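Local coordinates for N-acetyltransferase (Staphylococcus aureus subsp. aureus, PDB 4M85), which probably transfers an acetyl group from acetyl-coenzyme A to an acceptor, typically an amine in enzymes of the GNAT family, at residues A[8-13]-A[47-52]; A[18-23]-A[42-47]. One frame throughout, in Å; residues are numbered along the deposited sequence.

In the fold
From the N terminus the chain lays down the edge strand 4-7, turns through residues 8-13 and enters helix 13-26; helix 30-34 follows, then helix 37-49. Interaction 2 (18-23 with 42-47) closes the shorter loop, pairing the two longer helices across their buried sides. Interaction 1 (8-13 with 47-52) closes a longer one around it, so the two contacts nest and do not cross. Together they fasten helix 37-49 at two points, along its body to helix 13-26 and in its last part to the turn that leaves strand 4-7. Their centres lie about 10 Å apart, Ser47 belongs to both, and Arg13 CD packs against Glu45 O between them.

Interaction 1 of 2, residues A[8-13]-A[47-52]; sequences ARPEDR and SCVDAT
Val49 parts its two methyl groups between Pro10 and Arg13, and the contact is built on that fork. CG1 lies against the proline, 3.6 Å from Pro10 CB and equally near its CA. CG2 turns to the arginine, where it meets CD at 3.6 Å and sits over one face of the guanidinium; the two side chains cross at about a right angle. Next to this fork Cys48 closes the contact on its buried side: its CB lies 3.7 Å from Arg13 CB, and SG stands beside the same atom.

The turn that carries Pro10 and Arg13 is the link between the first strand and the first helix of a GNAT fold, and here it rests on the last part of helix 37-49, with Cys48 also touching Ile16 of helix 13-26. Arg13 holds its place by folding back on this turn. Its CG stands between the backbone N and the carbonyl carbon (chi1 69°); the chain runs extended to NE, and a turn at its last torsion (chi4 -80°) brings NH1 to Pro10 O at 3.0 Å. The N-H is nearly straight on its acceptor (163°), which lies close to the guanidinium plane but is approached from above the carbonyl plane. Arg13 N reaches the same oxygen from the opposite face, so two bonds grip the carbonyl; the NH1 bond by itself should limit rotation of the guanidinium beside Val49. Within the turn, Asp12 OD2 accepts a hydrogen bond from Arg9 N (2.7 Å), met from above the carboxylate plane, while a salt bridge joins that oxygen to Arg6.

Interaction 2 of 2, residues A[18-23]-A[42-47]; sequences KLVYMV and DAIEKS
Within residues 42-47 Ile44 does all the touching, reaching with two different methyls to Val20 and Tyr21 of helix 13-26; Tyr21 also rests on Lys37, Val40 and Leu41. The segment begins at Asp42, on the flank away from the other helix, where OD2 uses its syn lone pair to take Lys46 NZ at 2.9 Å in a salt bridge. At Ile44 the branches divide: CG2, anti to the backbone N, points to Val20 and meets CG1 and CB there, each at 3.9 Å. The other branch carries CD1 to the root of Tyr21, 4.1 Å from its N and 4.2 Å from its CB, near the plane of the ring at its edge.

These are two of the helices that follow the first strand of the GNAT fold, and all three touching residues are buried; Val20 also leans on Ile74 of strand 68-77, while Ala17 and Trp24 extend the bed under Ile44 along helix 13-26. Further on, Lys46 NZ has a second partner in Asp92 O. At Ser47, OG lies 2.5 Å from Ile44 O, short enough for the exact length to be doubtful, and also hydrogen-bonds with Thr55 OG1.

Interaction 1 of 2, residues A[8-13]-A[47-52]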
# COMPACT_ATOMS: atom_id res chain seq x y z
N ALA A 8 2.84 -6.07 -10.84
CA ALA A 8 3.30 -7.12 -9.94
C ALA A 8 2.87 -8.47 -10.51
O ALA A 8 1.88 -8.56 -11.24
CB ALA A 8 2.69 -6.92 -8.57
N ARG A 9 3.64 -9.51 -10.23
CA ARG A 9 3.26 -10.87 -10.54
C ARG A 9 3.21 -11.65 -9.23
O ARG A 9 3.78 -11.20 -8.24
CB ARG A 9 4.30 -11.51 -11.44
CG ARG A 9 4.49 -10.84 -12.80
CD ARG A 9 5.52 -11.63 -13.60
NE ARG A 9 6.11 -10.83 -14.68
CZ ARG A 9 7.35 -10.34 -14.71
NH1 ARG A 9 8.21 -10.54 -13.72
NH2 ARG A 9 7.75 -9.64 -15.75
N PRO A 10 2.55 -12.81 -9.23
CA PRO A 10 2.41 -13.59 -7.99
C PRO A 10 3.72 -13.81 -7.24
O PRO A 10 3.76 -13.72 -6.01
CB PRO A 10 1.85 -14.92 -8.50
CG PRO A 10 0.98 -14.52 -9.65
CD PRO A 10 1.66 -13.33 -10.29
N GLU A 11 4.78 -14.08 -8.00
CA GLU A 11 6.11 -14.33 -7.43
C GLU A 11 6.77 -13.11 -6.78
O GLU A 11 7.78 -13.24 -6.07
CB GLU A 11 7.06 -14.93 -8.48
CG GLU A 11 6.81 -14.46 -9.92
CD GLU A 11 5.62 -15.18 -10.56
OE1 GLU A 11 5.52 -16.43 -10.39
OE2 GLU A 11 4.78 -14.52 -11.19
N ASP A 12 6.21 -11.92 -7.01
CA ASP A 12 6.69 -10.73 -6.31
C ASP A 12 6.21 -10.68 -4.86
O ASP A 12 6.70 -9.88 -4.08
CB ASP A 12 6.23 -9.46 -7.01
CG ASP A 12 6.80 -9.32 -8.40
OD1 ASP A 12 8.00 -9.71 -8.64
OD2 ASP A 12 6.06 -8.80 -9.26
N ARG A 13 5.28 -11.54 -4.50
CA ARG A 13 4.56 -11.37 -3.23
C ARG A 13 5.42 -11.43 -1.96
O ARG A 13 5.07 -10.86 -0.93
CB ARG A 13 3.41 -12.37 -3.13
CG ARG A 13 3.79 -13.83 -2.98
CD ARG A 13 2.49 -14.63 -3.06
NE ARG A 13 2.68 -16.06 -2.83
CZ ARG A 13 3.11 -16.92 -3.74
NH1 ARG A 13 3.46 -16.52 -4.96
NH2 ARG A 13 3.24 -18.20 -3.42
N SER A 47 -2.37 -12.82 1.02
CA SER A 47 -3.27 -11.71 0.69
C SER A 47 -3.04 -11.18 -0.73
O SER A 47 -3.94 -10.56 -1.31
CB SER A 47 -3.17 -10.57 1.70
OG SER A 47 -2.06 -9.70 1.50
N CYS A 48 -1.83 -11.40 -1.26
CA CYS A 48 -1.42 -10.89 -2.58
C CYS A 48 -1.92 -11.75 -3.73
O CYS A 48 -2.03 -11.23 -4.82
CB CYS A 48 0.12 -10.79 -2.68
SG CYS A 48 0.91 -9.55 -1.61
N VAL A 49 -2.19 -13.05 -3.50
CA VAL A 49 -2.53 -13.99 -4.57
C VAL A 49 -3.82 -14.80 -4.35
O VAL A 49 -4.50 -15.08 -5.31
CB VAL A 49 -1.36 -14.98 -4.92
CG1 VAL A 49 -0.21 -14.26 -5.58
CG2 VAL A 49 -0.87 -15.76 -3.72
N ASP A 50 -4.20 -15.10 -3.11
CA ASP A 50 -5.24 -16.09 -2.85
C ASP A 50 -6.66 -15.54 -2.84
O ASP A 50 -7.64 -16.30 -2.90
CB ASP A 50 -4.92 -16.85 -1.54
CG ASP A 50 -3.67 -17.71 -1.67
OD1 ASP A 50 -3.31 -18.03 -2.82
OD2 ASP A 50 -3.04 -18.08 -0.66
N ALA A 51 -6.78 -14.21 -2.77
CA ALA A 51 -8.06 -13.54 -2.78
C ALA A 51 -7.76 -12.08 -3.11
O ALA A 51 -6.61 -11.66 -3.02
CB ALA A 51 -8.73 -13.64 -1.42
N THR A 52 -8.77 -11.31 -3.45
CA THR A 52 -8.56 -9.92 -3.83
C THR A 52 -8.67 -8.99 -2.64
O THR A 52 -9.65 -8.24 -2.49
CB THR A 52 -9.49 -9.51 -4.99
OG1 THR A 52 -9.39 -10.51 -6.00
CG2 THR A 52 -9.06 -8.18 -5.62

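Interaction 2 of 2, residues A[18-23]-A[42-47]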
# COMPACT_ATOMS: atom_id res chain seq x y z
N LYS A 18 7.24 -7.95 2.67
CA LYS A 18 8.19 -7.30 3.57
C LYS A 18 7.93 -5.80 3.60
O LYS A 18 7.91 -5.19 4.67
CB LYS A 18 9.61 -7.61 3.14
CG LYS A 18 9.97 -9.08 3.28
CD LYS A 18 11.42 -9.30 2.88
CE LYS A 18 11.72 -10.77 2.59
NZ LYS A 18 13.13 -10.91 2.13
N LEU A 19 7.67 -5.23 2.43
CA LEU A 19 7.37 -3.80 2.31
C LEU A 19 6.11 -3.42 3.10
O LEU A 19 6.13 -2.46 3.87
CB LEU A 19 7.22 -3.39 0.84
CG LEU A 19 8.51 -3.23 0.02
CD1 LEU A 19 8.24 -3.22 -1.48
CD2 LEU A 19 9.29 -1.96 0.42
N VAL A 20 5.02 -4.18 2.89
CA VAL A 20 3.75 -3.93 3.58
C VAL A 20 3.95 -4.15 5.08
O VAL A 20 3.51 -3.36 5.88
CB VAL A 20 2.61 -4.86 3.05
CG1 VAL A 20 1.35 -4.80 3.92
CG2 VAL A 20 2.27 -4.51 1.60
N TYR A 21 4.63 -5.22 5.45
CA TYR A 21 4.92 -5.48 6.85
C TYR A 21 5.58 -4.26 7.51
O TYR A 21 5.21 -3.86 8.63
CB TYR A 21 5.82 -6.71 7.01
CG TYR A 21 6.02 -7.06 8.45
CD1 TYR A 21 7.15 -6.63 9.16
CD2 TYR A 21 5.06 -7.80 9.12
CE1 TYR A 21 7.30 -6.93 10.51
CE2 TYR A 21 5.20 -8.10 10.46
CZ TYR A 21 6.31 -7.67 11.15
OH TYR A 21 6.39 -8.02 12.49
N MET A 22 6.57 -3.68 6.85
CA MET A 22 7.28 -2.51 7.41
C MET A 22 6.33 -1.35 7.62
O MET A 22 6.38 -0.67 8.65
CB MET A 22 8.43 -2.08 6.50
CG MET A 22 9.75 -2.79 6.79
SD MET A 22 10.84 -2.73 5.37
CE MET A 22 10.60 -1.04 4.74
N VAL A 23 5.45 -1.12 6.66
CA VAL A 23 4.49 -0.04 6.79
C VAL A 23 3.56 -0.31 7.98
O VAL A 23 3.30 0.59 8.79
CB VAL A 23 3.68 0.17 5.50
CG1 VAL A 23 2.55 1.17 5.73
CG2 VAL A 23 4.59 0.67 4.39
N ASP A 42 3.60 -14.50 6.15
CA ASP A 42 2.84 -15.54 5.46
C ASP A 42 1.43 -15.06 5.10
O ASP A 42 0.95 -15.27 3.99
CB ASP A 42 2.75 -16.79 6.32
CG ASP A 42 1.92 -17.86 5.68
OD1 ASP A 42 2.35 -18.43 4.66
OD2 ASP A 42 0.82 -18.12 6.19
N ALA A 43 0.76 -14.41 6.04
CA ALA A 43 -0.59 -13.92 5.79
C ALA A 43 -0.65 -12.86 4.67
O ALA A 43 -1.54 -12.92 3.82
CB ALA A 43 -1.21 -13.40 7.05
N ILE A 44 0.27 -11.88 4.72
CA ILE A 44 0.28 -10.81 3.71
C ILE A 44 0.61 -11.40 2.36
O ILE A 44 0.01 -11.03 1.37
CB ILE A 44 1.28 -9.67 4.07
CG1 ILE A 44 0.89 -8.98 5.37
CG2 ILE A 44 1.35 -8.60 3.01
CD1 ILE A 44 2.07 -8.36 6.12
N GLU A 45 1.56 -12.33 2.31
CA GLU A 45 1.93 -13.01 1.10
C GLU A 45 0.69 -13.67 0.47
O GLU A 45 0.47 -13.57 -0.74
CB GLU A 45 2.96 -14.11 1.37
CG GLU A 45 4.35 -13.63 1.77
CD GLU A 45 5.18 -14.72 2.43
OE1 GLU A 45 4.76 -15.88 2.36
OE2 GLU A 45 6.25 -14.43 3.03
N LYS A 46 -0.10 -14.34 1.29
CA LYS A 46 -1.30 -14.99 0.77
C LYS A 46 -2.31 -13.96 0.31
O LYS A 46 -3.03 -14.20 -0.67
CB LYS A 46 -1.92 -15.91 1.84
CG LYS A 46 -1.16 -17.20 2.05
CD LYS A 46 -1.61 -17.92 3.32
CE LYS A 46 -1.09 -19.34 3.37
NZ LYS A 46 -1.00 -19.83 4.77
N SER A 47 -2.37 -12.82 1.02
CA SER A 47 -3.27 -11.71 0.69
C SER A 47 -3.04 -11.18 -0.73
O SER A 47 -3.94 -10.56 -1.31
CB SER A 47 -3.17 -10.57 1.70
OG SER A 47 -2.06 -9.70 1.50